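Local coordinates for protein fatty acid synthase 1, isoform A (Drosophila melanogaster, PDB 6FN6) that probably builds long-chain saturated fatty acids from acetyl-CoA and malonyl-CoA with NADPH, this piece being its dehydratase, enoylreductase and ketoreductase region, at residues G335-E347 / V358-V370. Sequence-based numbering, arbitrary orientation.
Sequences GDVAVVTSNNNEE and VRVVSKDVLKEPV
Val340 and Val370 meet obliquely through their methyl groups, CG1 of Val340 lying 3.6 Å from CG1 of Val370. The torsion of Val340 (chi1 -171°) swings CG1 opposite the backbone N and so out to the returning loop, while CG2 of the same residue sits near Val370 CB. Leu309 of the neighbouring strand touches both valines, so the valines and Leu309 form an aliphatic patch between the loop and this face of the sheet.

Ala338 and Arg359 share that face, Arg359 CG packing 3.6 Å from Ala338 CB. The extended arginine chain then carries its guanidinium to Asp336, whose carboxylate lies nearly coplanar with it, 18° apart. Arg359 NE gives the main bond, lying 2.6 Å from Asp336 OD1 on its syn lone pair, and NH2 adds a weak one to OD2. Since NH2 also forms a salt bridge with Glu371, the arginine bridges two acids. Replacing Asp336 by an alanine removes the carboxylate and is likely to leave Arg359 NE without its acceptor, the guanidinium freer to turn, with Glu371 as its remaining acidic partner among those described.

Val339, which points to the other face, meets Val358 just before the edge strand, CG2 of Val339 3.7 Å from CG1 of Val358, and Leu353 of helix 346-353 packs on both residues. At the start of this helix Ser362 OG donates to Glu346 OE2 (2.7 Å), approaching on the anti side and out of the carboxylate plane.

The backbones pair in parallel: Val339 N bonds to Arg359 O at 3.0 Å and Val361 N to Val339 O at 3.2 Å, with weak bonds before and after them. Strand 334-341, helix 346-353 and edge strand 359-362 thus exemplify a beta-alpha-beta crossover, consistent with the pseudo-methyltransferase domain of animal fatty acid synthases.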
loop_
_atom_site.group_PDB
_atom_site.type_symbol
_atom_site.label_atom_id
_atom_site.label_comp_id
_atom_site.label_asym_id
_atom_site.label_seq_id
_atom_site.Cartn_x
_atom_site.Cartn_y
_atom_site.Cartn_z
ATOM N N GLY A 335 -4.599 53.026 -38.645
ATOM C CA GLY A 335 -5.402 54.233 -38.693
ATOM C C GLY A 335 -4.935 55.341 -37.773
ATOM O O GLY A 335 -4.444 55.088 -36.673
ATOM N N ASP A 336 -5.076 56.577 -38.243
ATOM C CA ASP A 336 -4.830 57.753 -37.420
ATOM C C ASP A 336 -6.148 58.475 -37.190
ATOM O O ASP A 336 -6.503 59.387 -37.935
ATOM C CB ASP A 336 -3.822 58.688 -38.085
ATOM C CG ASP A 336 -3.635 59.982 -37.318
ATOM O OD1 ASP A 336 -3.831 59.976 -36.083
ATOM O OD2 ASP A 336 -3.283 61.003 -37.947
ATOM N N VAL A 337 -6.873 58.058 -36.159
ATOM C CA VAL A 337 -8.181 58.625 -35.865
ATOM C C VAL A 337 -8.073 59.540 -34.655
ATOM O O VAL A 337 -7.412 59.209 -33.673
ATOM C CB VAL A 337 -9.229 57.521 -35.634
ATOM C CG1 VAL A 337 -10.594 58.129 -35.336
ATOM C CG2 VAL A 337 -9.304 56.599 -36.838
ATOM N N ALA A 338 -8.719 60.696 -34.740
ATOM C CA ALA A 338 -8.709 61.664 -33.653
ATOM C C ALA A 338 -10.117 62.185 -33.399
ATOM O O ALA A 338 -10.976 62.128 -34.278
ATOM C CB ALA A 338 -7.767 62.814 -33.971
ATOM N N VAL A 339 -10.350 62.683 -32.189
ATOM C CA VAL A 339 -11.618 63.316 -31.863
ATOM C C VAL A 339 -11.371 64.804 -31.675
ATOM O O VAL A 339 -10.589 65.215 -30.819
ATOM C CB VAL A 339 -12.260 62.695 -30.610
ATOM C CG1 VAL A 339 -13.609 63.344 -30.320
ATOM C CG2 VAL A 339 -12.415 61.192 -30.782
ATOM N N VAL A 340 -12.050 65.608 -32.486
ATOM C CA VAL A 340 -11.890 67.052 -32.451
ATOM C C VAL A 340 -12.981 67.658 -31.581
ATOM O O VAL A 340 -14.155 67.316 -31.714
ATOM C CB VAL A 340 -11.920 67.655 -33.864
ATOM C CG1 VAL A 340 -11.522 69.121 -33.818
ATOM C CG2 VAL A 340 -11.004 66.878 -34.799
ATOM N N THR A 341 -12.585 68.560 -30.690
ATOM C CA THR A 341 -13.526 69.193 -29.775
ATOM C C THR A 341 -13.331 70.703 -29.773
ATOM O O THR A 341 -12.207 71.198 -29.692
ATOM C CB THR A 341 -13.371 68.655 -28.338
ATOM O OG1 THR A 341 -14.319 69.301 -27.479
ATOM C CG2 THR A 341 -11.958 68.899 -27.808
ATOM N N SER A 342 -14.441 71.427 -29.871
ATOM C CA SER A 342 -14.415 72.881 -29.848
ATOM C C SER A 342 -14.782 73.408 -28.466
ATOM O O SER A 342 -14.618 74.596 -28.186
ATOM C CB SER A 342 -15.376 73.445 -30.898
ATOM O OG SER A 342 -15.312 74.858 -30.943
ATOM N N ASN A 343 -15.281 72.526 -27.606
ATOM C CA ASN A 343 -15.774 72.945 -26.300
ATOM C C ASN A 343 -14.704 72.758 -25.225
ATOM O O ASN A 343 -15.006 72.777 -24.030
ATOM C CB ASN A 343 -17.037 72.164 -25.932
ATOM C CG ASN A 343 -18.141 72.320 -26.964
ATOM O OD1 ASN A 343 -18.746 71.337 -27.395
ATOM N ND2 ASN A 343 -18.403 73.558 -27.371
ATOM N N ASN A 344 -13.459 72.578 -25.660
ATOM C CA ASN A 344 -12.306 72.516 -24.761
ATOM C C ASN A 344 -12.558 71.663 -23.515
ATOM O O ASN A 344 -12.221 72.064 -22.399
ATOM C CB ASN A 344 -11.890 73.930 -24.357
ATOM C CG ASN A 344 -11.495 74.780 -25.553
ATOM O OD1 ASN A 344 -12.055 75.851 -25.781
ATOM N ND2 ASN A 344 -10.535 74.291 -26.333
ATOM N N ASN A 345 -13.152 70.492 -23.718
ATOM C CA ASN A 345 -13.380 69.529 -22.643
ATOM C C ASN A 345 -12.515 68.292 -22.877
ATOM O O ASN A 345 -12.982 67.159 -22.767
ATOM C CB ASN A 345 -14.857 69.140 -22.561
ATOM C CG ASN A 345 -15.381 68.556 -23.857
ATOM O OD1 ASN A 345 -14.822 68.786 -24.928
ATOM N ND2 ASN A 345 -16.459 67.784 -23.761
ATOM N N GLU A 346 -11.251 68.531 -23.210
ATOM C CA GLU A 346 -10.319 67.468 -23.574
ATOM C C GLU A 346 -10.210 66.368 -22.520
ATOM O O GLU A 346 -10.345 65.187 -22.842
ATOM C CB GLU A 346 -8.927 68.054 -23.823
ATOM C CG GLU A 346 -8.841 68.990 -25.018
ATOM C CD GLU A 346 -9.215 70.423 -24.681
ATOM O OE1 GLU A 346 -9.422 70.726 -23.486
ATOM O OE2 GLU A 346 -9.303 71.248 -25.614
ATOM N N GLU A 347 -9.962 66.747 -21.270
ATOM C CA GLU A 347 -9.798 65.763 -20.200
ATOM C C GLU A 347 -10.993 64.816 -20.122
ATOM O O GLU A 347 -10.827 63.614 -19.915
ATOM C CB GLU A 347 -9.599 66.456 -18.847
ATOM C CG GLU A 347 -8.152 66.828 -18.537
ATOM C CD GLU A 347 -7.703 68.104 -19.225
ATOM O OE1 GLU A 347 -8.569 68.928 -19.589
ATOM O OE2 GLU A 347 -6.479 68.284 -19.399
ATOM N N VAL A 358 -7.131 56.411 -29.652
ATOM C CA VAL A 358 -7.622 57.512 -30.464
ATOM C C VAL A 358 -7.148 58.792 -29.796
ATOM O O VAL A 358 -7.473 59.053 -28.638
ATOM C CB VAL A 358 -9.158 57.472 -30.610
ATOM C CG1 VAL A 358 -9.673 58.722 -31.311
ATOM C CG2 VAL A 358 -9.585 56.231 -31.372
ATOM N N ARG A 359 -6.378 59.589 -30.525
ATOM C CA ARG A 359 -5.858 60.834 -29.978
ATOM C C ARG A 359 -6.951 61.896 -29.943
ATOM O O ARG A 359 -8.045 61.686 -30.464
ATOM C CB ARG A 359 -4.651 61.311 -30.788
ATOM C CG ARG A 359 -4.911 61.523 -32.266
ATOM C CD ARG A 359 -3.626 61.380 -33.063
ATOM N NE ARG A 359 -3.754 61.940 -34.405
ATOM C CZ ARG A 359 -3.594 63.226 -34.695
ATOM N NH1 ARG A 359 -3.302 64.100 -33.738
ATOM N NH2 ARG A 359 -3.728 63.644 -35.945
ATOM N N VAL A 360 -6.650 63.028 -29.316
ATOM C CA VAL A 360 -7.593 64.137 -29.225
ATOM C C VAL A 360 -6.916 65.455 -29.585
ATOM O O VAL A 360 -5.873 65.801 -29.029
ATOM C CB VAL A 360 -8.216 64.213 -27.814
ATOM C CG1 VAL A 360 -9.194 65.380 -27.714
ATOM C CG2 VAL A 360 -8.906 62.904 -27.459
ATOM N N VAL A 361 -7.518 66.186 -30.518
ATOM C CA VAL A 361 -6.997 67.480 -30.938
ATOM C C VAL A 361 -7.954 68.568 -30.461
ATOM O O VAL A 361 -9.170 68.374 -30.441
ATOM C CB VAL A 361 -6.798 67.535 -32.465
ATOM C CG1 VAL A 361 -6.298 68.910 -32.897
ATOM C CG2 VAL A 361 -5.833 66.449 -32.913
ATOM N N SER A 362 -7.395 69.714 -30.081
ATOM C CA SER A 362 -8.178 70.828 -29.556
ATOM C C SER A 362 -8.226 71.992 -30.536
ATOM O O SER A 362 -7.304 72.804 -30.594
ATOM C CB SER A 362 -7.597 71.303 -28.224
ATOM O OG SER A 362 -7.450 70.225 -27.319
ATOM N N LYS A 363 -9.312 72.073 -31.298
ATOM C CA LYS A 363 -9.495 73.160 -32.252
ATOM C C LYS A 363 -10.973 73.470 -32.457
ATOM O O LYS A 363 -11.819 72.576 -32.432
ATOM C CB LYS A 363 -8.843 72.814 -33.592
ATOM C CG LYS A 363 -7.330 72.961 -33.595
ATOM C CD LYS A 363 -6.749 72.804 -34.990
ATOM C CE LYS A 363 -5.233 72.939 -34.980
ATOM N NZ LYS A 363 -4.789 74.301 -34.572
ATOM N N ASP A 364 -11.270 74.748 -32.662
ATOM C CA ASP A 364 -12.638 75.204 -32.873
ATOM C C ASP A 364 -12.965 75.099 -34.358
ATOM O O ASP A 364 -12.414 75.831 -35.178
ATOM C CB ASP A 364 -12.810 76.643 -32.376
ATOM C CG ASP A 364 -14.257 77.096 -32.375
ATOM O OD1 ASP A 364 -15.147 76.253 -32.614
ATOM O OD2 ASP A 364 -14.504 78.296 -32.130
ATOM N N VAL A 365 -13.869 74.186 -34.697
ATOM C CA VAL A 365 -14.155 73.862 -36.091
ATOM C C VAL A 365 -14.628 75.086 -36.873
ATOM O O VAL A 365 -14.562 75.103 -38.102
ATOM C CB VAL A 365 -15.193 72.720 -36.177
ATOM C CG1 VAL A 365 -16.536 73.160 -35.603
ATOM C CG2 VAL A 365 -15.355 72.243 -37.616
ATOM N N LEU A 366 -15.099 76.110 -36.170
ATOM C CA LEU A 366 -15.526 77.336 -36.830
ATOM C C LEU A 366 -14.309 78.213 -37.135
ATOM O O LEU A 366 -13.451 78.417 -36.276
ATOM C CB LEU A 366 -16.545 78.101 -35.974
ATOM C CG LEU A 366 -17.928 77.451 -35.804
ATOM C CD1 LEU A 366 -17.913 76.381 -34.724
ATOM C CD2 LEU A 366 -18.995 78.493 -35.508
ATOM N N LYS A 367 -14.245 78.719 -38.366
ATOM C CA LYS A 367 -13.159 79.597 -38.833
ATOM C C LYS A 367 -11.791 78.949 -39.091
ATOM O O LYS A 367 -10.921 79.611 -39.657
ATOM C CB LYS A 367 -12.964 80.787 -37.883
ATOM C CG LYS A 367 -13.595 82.077 -38.405
ATOM C CD LYS A 367 -12.559 83.197 -38.461
ATOM C CE LYS A 367 -13.018 84.347 -39.345
ATOM N NZ LYS A 367 -11.991 85.419 -39.430
ATOM N N GLU A 368 -11.567 77.698 -38.695
ATOM C CA GLU A 368 -10.253 77.105 -38.939
ATOM C C GLU A 368 -10.343 75.601 -39.205
ATOM O O GLU A 368 -11.283 74.942 -38.761
ATOM C CB GLU A 368 -9.313 77.360 -37.751
ATOM C CG GLU A 368 -9.609 76.519 -36.515
ATOM C CD GLU A 368 -8.725 76.880 -35.334
ATOM O OE1 GLU A 368 -7.804 77.705 -35.508
ATOM O OE2 GLU A 368 -8.946 76.332 -34.232
ATOM N N PRO A 369 -9.352 75.057 -39.939
ATOM C CA PRO A 369 -9.259 73.622 -40.229
ATOM C C PRO A 369 -8.848 72.776 -39.031
ATOM O O PRO A 369 -7.925 73.145 -38.304
ATOM C CB PRO A 369 -8.193 73.559 -41.324
ATOM C CG PRO A 369 -7.332 74.733 -41.072
ATOM C CD PRO A 369 -8.243 75.807 -40.560
ATOM N N VAL A 370 -9.528 71.652 -38.833
ATOM C CA VAL A 370 -9.259 70.796 -37.686
ATOM C C VAL A 370 -7.931 70.064 -37.878
ATOM O O VAL A 370 -7.167 69.890 -36.928
ATOM C CB VAL A 370 -10.417 69.801 -37.454
ATOM C CG1 VAL A 370 -11.704 70.555 -37.152
ATOM C CG2 VAL A 370 -10.608 68.889 -38.664
#